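Local coordinates for protein actinorhodin polyketide putative beta-ketoacyl synthase 2 (Streptomyces coelicolor A3, PDB 1TQY) that is the chain length factor of the actinorhodin polyketide synthase, belongs to the beta-ketoacyl synthase family and probably helps set the length of the polyketide chain, at residues Ser31-Gly36 with Val361-Ala366. Residues are numbered along the deposited sequence; the frame is centred on the assembly and turned at random.
Sequences SAVLDG and VIAPTA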
loop_
_atom_site.group_PDB
_atom_site.type_symbol
_atom_site.label_atom_id
_atom_site.label_comp_id
_atom_site.label_asym_id
_atom_site.label_seq_id
_atom_site.Cartn_x
_atom_site.Cartn_y
_atom_site.Cartn_z
ATOM N N SER B 31 10.519 0.499 29.469
ATOM C CA SER B 31 10.904 1.147 30.703
ATOM C C SER B 31 10.347 2.563 30.774
ATOM O O SER B 31 9.844 2.983 31.815
ATOM C CB SER B 31 12.421 1.193 30.831
ATOM O OG SER B 31 12.786 2.092 31.868
ATOM N N ALA B 32 10.432 3.294 29.668
ATOM C CA ALA B 32 9.939 4.671 29.618
ATOM C C ALA B 32 8.413 4.733 29.734
ATOM O O ALA B 32 7.862 5.622 30.384
ATOM C CB ALA B 32 10.393 5.338 28.325
ATOM N N VAL B 33 7.741 3.775 29.103
ATOM C CA VAL B 33 6.288 3.705 29.126
ATOM C C VAL B 33 5.722 3.493 30.523
ATOM O O VAL B 33 4.797 4.187 30.936
ATOM C CB VAL B 33 5.787 2.573 28.237
ATOM C CG1 VAL B 33 4.288 2.401 28.413
ATOM C CG2 VAL B 33 6.127 2.874 26.800
ATOM N N LEU B 34 6.272 2.526 31.243
ATOM C CA LEU B 34 5.795 2.236 32.584
ATOM C C LEU B 34 6.116 3.369 33.542
ATOM O O LEU B 34 5.427 3.562 34.541
ATOM C CB LEU B 34 6.403 0.930 33.098
ATOM C CG LEU B 34 5.935 -0.368 32.426
ATOM C CD1 LEU B 34 6.582 -1.559 33.107
ATOM C CD2 LEU B 34 4.414 -0.484 32.510
ATOM N N ASP B 35 7.160 4.125 33.224
ATOM C CA ASP B 35 7.570 5.239 34.059
ATOM C C ASP B 35 6.972 6.567 33.610
ATOM O O ASP B 35 7.221 7.612 34.216
ATOM C CB ASP B 35 9.092 5.352 34.065
ATOM C CG ASP B 35 9.578 6.417 35.016
ATOM O OD1 ASP B 35 9.054 6.463 36.153
ATOM O OD2 ASP B 35 10.478 7.202 34.640
ATOM N N GLY B 36 6.185 6.531 32.543
ATOM C CA GLY B 36 5.582 7.750 32.047
ATOM C C GLY B 36 6.527 8.702 31.336
ATOM O O GLY B 36 6.134 9.830 31.052
ATOM N N VAL B 361 0.604 -6.112 33.724
ATOM C CA VAL B 361 0.285 -4.731 34.079
ATOM C C VAL B 361 -0.128 -3.916 32.857
ATOM O O VAL B 361 0.378 -4.133 31.753
ATOM C CB VAL B 361 1.484 -4.014 34.741
ATOM C CG1 VAL B 361 1.848 -4.705 36.048
ATOM C CG2 VAL B 361 2.677 -4.002 33.789
ATOM N N ILE B 362 -1.054 -2.981 33.052
ATOM C CA ILE B 362 -1.510 -2.127 31.955
ATOM C C ILE B 362 -0.657 -0.866 31.853
ATOM O O ILE B 362 -0.615 -0.060 32.783
ATOM C CB ILE B 362 -2.993 -1.701 32.137
ATOM C CG1 ILE B 362 -3.889 -2.949 32.178
ATOM C CG2 ILE B 362 -3.415 -0.776 30.988
ATOM C CD1 ILE B 362 -5.361 -2.669 32.460
ATOM N N ALA B 363 0.020 -0.704 30.717
ATOM C CA ALA B 363 0.862 0.469 30.464
ATOM C C ALA B 363 -0.031 1.690 30.676
ATOM O O ALA B 363 -1.129 1.754 30.144
ATOM C CB ALA B 363 1.373 0.428 29.034
ATOM N N PRO B 364 0.431 2.677 31.452
ATOM C CA PRO B 364 -0.358 3.882 31.727
ATOM C C PRO B 364 -0.355 4.957 30.645
ATOM O O PRO B 364 0.384 4.873 29.663
ATOM C CB PRO B 364 0.260 4.392 33.019
ATOM C CG PRO B 364 1.722 4.120 32.788
ATOM C CD PRO B 364 1.698 2.700 32.205
ATOM N N THR B 365 -1.205 5.967 30.830
ATOM C CA THR B 365 -1.294 7.083 29.895
ATOM C C THR B 365 -0.636 8.274 30.577
ATOM O O THR B 365 -0.937 8.573 31.733
ATOM C CB THR B 365 -2.756 7.451 29.574
ATOM O OG1 THR B 365 -3.454 6.282 29.130
ATOM C CG2 THR B 365 -2.805 8.517 28.484
ATOM N N ALA B 366 0.258 8.943 29.857
ATOM C CA ALA B 366 0.984 10.102 30.373
ATOM C C ALA B 366 0.324 11.425 29.978
ATOM O O ALA B 366 -0.394 11.490 28.980
ATOM C CB ALA B 366 2.422 10.082 29.848
#
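Pro-364 lays the CG–CD edge of its ring against the last turn of helix 26-34. Its CG lies 3.6 Å from Val-33 O and 4.1 Å from Leu-34 O. CD faces Val-33 O as well and, being bonded to the ring nitrogen, is probably slightly polarised, which may suit a carbonyl oxygen at a helix C-terminus. Val-33 O also accepts the amide of Gly-36, at 3.2 Å, within the Schellman motif that ends the helix; the positive phi of Gly-36 (73°) suits a residue without a side chain.

On one flank of the proline, Val-33 has CG1 anti to its backbone N (chi1 173°), which carries that methyl out to Ala-363 CB at 3.6 Å. The tip of the valine branch comes up against the side of the alanine methyl, and the small alanine lets the loop come this close to the helix. The CA–CB bond of Leu-34 points away from the loop, yet with CG anti to the carbonyl carbon (chi1 -69°) and an extended chi2 its branch swings back. CD2 then stands between two partners, 4.1 Å from Val-361 CG2 and 4.2 Å from Pro-364 CD, and the leucine runs nearly perpendicular to both side chains. Beyond the turn, Ala-366 CB rests 3.9 Å from Gly-36 O, where a compact methyl fits beside the backbone.

Behind this face the loop is tied to strand 330-332 through a hydrogen bond from Thr-332 OG1 to Ala-363 O, and Pro-384 touches both Leu-34 and Pro-364. The apolar contacts join helix 26-34, early in the ketosynthase fold, to the loop that follows helix 345-359. Because they rely on methyl and methylene surfaces instead of directional polar bonds, specificity rests on shape: a proline edge, two alanines and the branched tips of valine and leucine.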